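Local coordinates for RagB/SusD domain protein (Flavobacterium johnsoniae, PDB 5J90) that binds chitin as a SusD-like protein of a chitin utilization locus, probably holding chains at the outer membrane surface for uptake, at residues Leu172-Phe184 against Gly191-Ala203. Residues are numbered along the deposited sequence; the frame is centred on the assembly and turned at random.
Sequences LTKRIDAGEASTF and GYKGKYESWVRFA
With CG of Y196 anti to its carbonyl carbon (chi1 -66°), the phenol leaves the first turn of helix 196-213 and enters the bend of 172-184, where L172, its CG likewise anti to the carbonyl carbon, lays CD2 over one ring face, 4.1 Å from the centroid. S182 CB makes a second CH-pi contact on the opposite face. At the rim, the T183 amide N donates to Y196 OH over 3.2 Å, nearly straight at 167°, while OH itself donates to a water shared with E180 OE2 and A181 O. S182 OG has two bonds: it donates to G194 O at 2.6 Å and accepts from F184 N, closing an ST turn. Replacing Y196 by an alanine would probably leave a gap between L172 and S182 and deprive the T183 amide and the water of the phenol oxygen. Along the helices, I176 CG1 packs on Y196 CB (3.7 Å) and L172 CB on V200 CG2. The edge of F184 is turned to the face of the W199 indole in an offset edge-to-face pair. Helices 154-177 and 196-213 thus form an antiparallel hairpin (147° between segments 172-177 and 196-203), consistent with TPR-like packing; L118 of helix 113-134 and F37 of helix 33-37 pack against F184 and W199.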
loop_
_atom_site.group_PDB
_atom_site.type_symbol
_atom_site.label_atom_id
_atom_site.label_comp_id
_atom_site.label_asym_id
_atom_site.label_seq_id
_atom_site.Cartn_x
_atom_site.Cartn_y
_atom_site.Cartn_z
ATOM N N LEU A 172 -11.109 32.683 -9.074
ATOM C CA LEU A 172 -10.542 33.863 -8.425
ATOM C C LEU A 172 -9.532 34.579 -9.322
ATOM O O LEU A 172 -9.449 35.811 -9.311
ATOM C CB LEU A 172 -9.911 33.512 -7.082
ATOM C CG LEU A 172 -10.900 33.025 -6.024
ATOM C CD1 LEU A 172 -10.151 32.671 -4.754
ATOM C CD2 LEU A 172 -11.990 34.070 -5.748
ATOM N N THR A 173 -8.761 33.823 -10.097
ATOM C CA THR A 173 -7.780 34.422 -10.996
ATOM C C THR A 173 -8.485 35.253 -12.068
ATOM O O THR A 173 -8.020 36.340 -12.419
ATOM C CB THR A 173 -6.866 33.362 -11.632
ATOM O OG1 THR A 173 -6.096 32.731 -10.600
ATOM C CG2 THR A 173 -5.922 34.012 -12.629
ATOM N N LYS A 174 -9.614 34.757 -12.559
ATOM C CA LYS A 174 -10.437 35.507 -13.512
ATOM C C LYS A 174 -10.829 36.875 -12.941
ATOM O O LYS A 174 -10.693 37.911 -13.608
ATOM C CB LYS A 174 -11.689 34.698 -13.860
ATOM C CG LYS A 174 -12.681 35.409 -14.758
ATOM C CD LYS A 174 -13.886 34.522 -15.033
ATOM C CE LYS A 174 -14.726 34.328 -13.781
ATOM N NZ LYS A 174 -15.923 33.473 -14.043
ATOM N N ARG A 175 -11.291 36.885 -11.695
ATOM C CA ARG A 175 -11.714 38.126 -11.054
ATOM C C ARG A 175 -10.547 39.066 -10.786
ATOM O O ARG A 175 -10.672 40.283 -10.945
ATOM C CB ARG A 175 -12.494 37.817 -9.777
ATOM C CG ARG A 175 -13.807 37.119 -10.081
ATOM C CD ARG A 175 -14.514 36.627 -8.833
ATOM N NE ARG A 175 -15.696 35.859 -9.196
ATOM C CZ ARG A 175 -16.943 36.319 -9.146
ATOM N NH1 ARG A 175 -17.189 37.549 -8.709
ATOM N NH2 ARG A 175 -17.942 35.531 -9.516
ATOM N N ILE A 176 -9.405 38.514 -10.390
ATOM C CA ILE A 176 -8.215 39.320 -10.185
ATOM C C ILE A 176 -7.774 39.972 -11.491
ATOM O O ILE A 176 -7.467 41.170 -11.526
ATOM C CB ILE A 176 -7.057 38.484 -9.609
ATOM C CG1 ILE A 176 -7.441 37.936 -8.234
ATOM C CG2 ILE A 176 -5.771 39.312 -9.530
ATOM C CD1 ILE A 176 -6.618 36.738 -7.807
ATOM N N ASP A 177 -7.759 39.185 -12.566
ATOM C CA ASP A 177 -7.328 39.671 -13.878
ATOM C C ASP A 177 -8.231 40.806 -14.356
ATOM O O ASP A 177 -7.782 41.716 -15.063
ATOM C CB ASP A 177 -7.334 38.539 -14.908
ATOM C CG ASP A 177 -6.190 37.555 -14.714
ATOM O OD1 ASP A 177 -5.250 37.855 -13.947
ATOM O OD2 ASP A 177 -6.229 36.484 -15.359
ATOM N N ALA A 178 -9.499 40.745 -13.966
ATOM C CA ALA A 178 -10.489 41.743 -14.370
ATOM C C ALA A 178 -10.499 42.969 -13.457
ATOM O O ALA A 178 -11.224 43.930 -13.714
ATOM C CB ALA A 178 -11.876 41.118 -14.435
ATOM N N GLY A 179 -9.697 42.938 -12.397
ATOM C CA GLY A 179 -9.611 44.055 -11.470
ATOM C C GLY A 179 -10.843 44.207 -10.598
ATOM O O GLY A 179 -11.123 45.293 -10.085
ATOM N N GLU A 180 -11.576 43.114 -10.416
ATOM C CA GLU A 180 -12.793 43.127 -9.618
ATOM C C GLU A 180 -12.470 43.231 -8.130
ATOM O O GLU A 180 -11.752 42.394 -7.585
ATOM C CB GLU A 180 -13.603 41.859 -9.892
ATOM C CG GLU A 180 -14.920 41.789 -9.158
ATOM C CD GLU A 180 -15.650 40.490 -9.423
ATOM O OE1 GLU A 180 -15.973 40.216 -10.598
ATOM O OE2 GLU A 180 -15.893 39.739 -8.458
ATOM N N ALA A 181 -13.000 44.257 -7.473
ATOM C CA ALA A 181 -12.748 44.455 -6.048
ATOM C C ALA A 181 -13.297 43.305 -5.210
ATOM O O ALA A 181 -14.371 42.777 -5.496
ATOM C CB ALA A 181 -13.328 45.784 -5.575
ATOM N N SER A 182 -12.555 42.930 -4.171
ATOM C CA SER A 182 -12.981 41.854 -3.278
ATOM C C SER A 182 -14.245 42.204 -2.504
ATOM O O SER A 182 -14.439 43.349 -2.090
ATOM C CB SER A 182 -11.881 41.499 -2.282
ATOM O OG SER A 182 -12.357 40.531 -1.352
ATOM N N THR A 183 -15.097 41.206 -2.304
ATOM C CA THR A 183 -16.260 41.355 -1.445
ATOM C C THR A 183 -16.148 40.427 -0.235
ATOM O O THR A 183 -17.159 40.050 0.360
ATOM C CB THR A 183 -17.569 41.067 -2.210
ATOM O OG1 THR A 183 -17.464 39.822 -2.914
ATOM C CG2 THR A 183 -17.844 42.179 -3.217
ATOM N N PHE A 184 -14.915 40.089 0.142
ATOM C CA PHE A 184 -14.677 39.080 1.179
ATOM C C PHE A 184 -13.981 39.599 2.443
ATOM O O PHE A 184 -13.882 38.879 3.430
ATOM C CB PHE A 184 -13.879 37.906 0.581
ATOM C CG PHE A 184 -13.870 36.651 1.431
ATOM C CD1 PHE A 184 -15.047 35.992 1.747
ATOM C CD2 PHE A 184 -12.669 36.119 1.882
ATOM C CE1 PHE A 184 -15.028 34.821 2.512
ATOM C CE2 PHE A 184 -12.645 34.952 2.640
ATOM C CZ PHE A 184 -13.825 34.313 2.964
ATOM N N GLY A 191 -4.922 36.058 7.606
ATOM C CA GLY A 191 -4.024 37.167 7.349
ATOM C C GLY A 191 -4.258 37.871 6.021
ATOM O O GLY A 191 -3.568 38.844 5.714
ATOM N N TYR A 192 -5.215 37.399 5.226
ATOM C CA TYR A 192 -5.333 37.865 3.843
ATOM C C TYR A 192 -6.268 39.061 3.645
ATOM O O TYR A 192 -6.219 39.708 2.604
ATOM C CB TYR A 192 -5.751 36.727 2.910
ATOM C CG TYR A 192 -4.818 35.535 2.905
ATOM C CD1 TYR A 192 -3.468 35.667 3.212
ATOM C CD2 TYR A 192 -5.297 34.270 2.592
ATOM C CE1 TYR A 192 -2.619 34.563 3.204
ATOM C CE2 TYR A 192 -4.460 33.168 2.587
ATOM C CZ TYR A 192 -3.131 33.318 2.896
ATOM O OH TYR A 192 -2.316 32.202 2.890
ATOM N N LYS A 193 -7.135 39.327 4.623
ATOM C CA LYS A 193 -8.021 40.497 4.558
ATOM C C LYS A 193 -8.797 40.601 3.240
ATOM O O LYS A 193 -8.939 41.685 2.665
ATOM C CB LYS A 193 -7.231 41.782 4.835
ATOM C CG LYS A 193 -6.586 41.805 6.216
ATOM C CD LYS A 193 -5.791 43.089 6.428
ATOM C CE LYS A 193 -5.552 43.374 7.906
ATOM N NZ LYS A 193 -4.691 42.364 8.574
ATOM N N GLY A 194 -9.307 39.466 2.772
ATOM C CA GLY A 194 -10.147 39.434 1.593
ATOM C C GLY A 194 -9.427 39.418 0.254
ATOM O O GLY A 194 -10.077 39.330 -0.782
ATOM N N LYS A 195 -8.096 39.478 0.266
ATOM C CA LYS A 195 -7.331 39.557 -0.984
ATOM C C LYS A 195 -7.348 38.239 -1.771
ATOM O O LYS A 195 -6.758 37.238 -1.341
ATOM C CB LYS A 195 -5.887 39.967 -0.700
ATOM C CG LYS A 195 -5.090 40.343 -1.941
ATOM C CD LYS A 195 -3.704 40.846 -1.572
ATOM C CE LYS A 195 -2.993 41.415 -2.790
ATOM N NZ LYS A 195 -1.556 41.702 -2.508
ATOM N N TYR A 196 -8.012 38.244 -2.920
ATOM C CA TYR A 196 -8.154 37.028 -3.715
ATOM C C TYR A 196 -6.804 36.442 -4.118
ATOM O O TYR A 196 -6.635 35.219 -4.133
ATOM C CB TYR A 196 -8.988 37.285 -4.969
ATOM C CG TYR A 196 -10.444 37.641 -4.725
ATOM C CD1 TYR A 196 -11.087 37.319 -3.534
ATOM C CD2 TYR A 196 -11.176 38.303 -5.704
ATOM C CE1 TYR A 196 -12.435 37.654 -3.329
ATOM C CE2 TYR A 196 -12.504 38.641 -5.510
ATOM C CZ TYR A 196 -13.130 38.319 -4.327
ATOM O OH TYR A 196 -14.458 38.668 -4.159
ATOM N N GLU A 197 -5.852 37.297 -4.472
ATOM C CA GLU A 197 -4.540 36.829 -4.904
ATOM C C GLU A 197 -3.849 35.999 -3.816
ATOM O O GLU A 197 -3.214 34.984 -4.124
ATOM C CB GLU A 197 -3.673 38.023 -5.322
ATOM C CG GLU A 197 -2.290 37.640 -5.820
ATOM C CD GLU A 197 -1.442 38.845 -6.178
ATOM O OE1 GLU A 197 -2.016 39.931 -6.420
ATOM O OE2 GLU A 197 -0.204 38.705 -6.201
ATOM N N SER A 198 -3.991 36.404 -2.552
ATOM C CA SER A 198 -3.390 35.658 -1.452
ATOM C C SER A 198 -4.098 34.321 -1.234
ATOM O O SER A 198 -3.461 33.321 -0.893
ATOM C CB SER A 198 -3.414 36.482 -0.172
ATOM O OG SER A 198 -2.617 37.642 -0.343
ATOM N N TRP A 199 -5.410 34.303 -1.437
ATOM C CA TRP A 199 -6.163 33.062 -1.375
ATOM C C TRP A 199 -5.742 32.099 -2.494
ATOM O O TRP A 199 -5.641 30.889 -2.273
ATOM C CB TRP A 199 -7.665 33.354 -1.393
ATOM C CG TRP A 199 -8.190 33.662 -0.017
ATOM C CD1 TRP A 199 -8.316 34.895 0.568
ATOM C CD2 TRP A 199 -8.638 32.709 0.951
ATOM N NE1 TRP A 199 -8.828 34.761 1.838
ATOM C CE2 TRP A 199 -9.029 33.430 2.100
ATOM C CE3 TRP A 199 -8.750 31.313 0.959
ATOM C CZ2 TRP A 199 -9.526 32.802 3.241
ATOM C CZ3 TRP A 199 -9.244 30.692 2.093
ATOM C CH2 TRP A 199 -9.625 31.438 3.218
ATOM N N VAL A 200 -5.476 32.619 -3.686
ATOM C CA VAL A 200 -5.031 31.764 -4.784
ATOM C C VAL A 200 -3.636 31.218 -4.492
ATOM O O VAL A 200 -3.372 30.030 -4.705
ATOM C CB VAL A 200 -5.055 32.501 -6.144
ATOM C CG1 VAL A 200 -4.381 31.653 -7.227
ATOM C CG2 VAL A 200 -6.488 32.841 -6.536
ATOM N N ARG A 201 -2.756 32.060 -3.958
ATOM C CA ARG A 201 -1.405 31.636 -3.627
ATOM C C ARG A 201 -1.445 30.542 -2.552
ATOM O O ARG A 201 -0.657 29.585 -2.592
ATOM C CB ARG A 201 -0.566 32.853 -3.197
ATOM C CG ARG A 201 0.910 32.573 -3.008
ATOM C CD ARG A 201 1.716 33.876 -2.911
ATOM N NE ARG A 201 1.711 34.629 -4.164
ATOM C CZ ARG A 201 1.135 35.817 -4.338
ATOM N NH1 ARG A 201 0.489 36.413 -3.340
ATOM N NH2 ARG A 201 1.215 36.419 -5.518
ATOM N N PHE A 202 -2.372 30.669 -1.603
ATOM C CA PHE A 202 -2.572 29.619 -0.606
ATOM C C PHE A 202 -3.056 28.342 -1.294
ATOM O O PHE A 202 -2.497 27.265 -1.063
ATOM C CB PHE A 202 -3.549 30.064 0.495
ATOM C CG PHE A 202 -4.014 28.937 1.388
ATOM C CD1 PHE A 202 -3.101 28.073 1.982
ATOM C CD2 PHE A 202 -5.365 28.739 1.629
ATOM C CE1 PHE A 202 -3.528 27.024 2.797
ATOM C CE2 PHE A 202 -5.794 27.696 2.447
ATOM C CZ PHE A 202 -4.881 26.851 3.026
ATOM N N ALA A 203 -4.066 28.451 -2.152
ATOM C CA ALA A 203 -4.573 27.280 -2.861
ATOM C C ALA A 203 -3.464 26.573 -3.643
ATOM O O ALA A 203 -3.398 25.342 -3.641
ATOM C CB ALA A 203 -5.726 27.661 -3.795
HETATM O O HOH W 1 -15.596 40.359 -5.888
#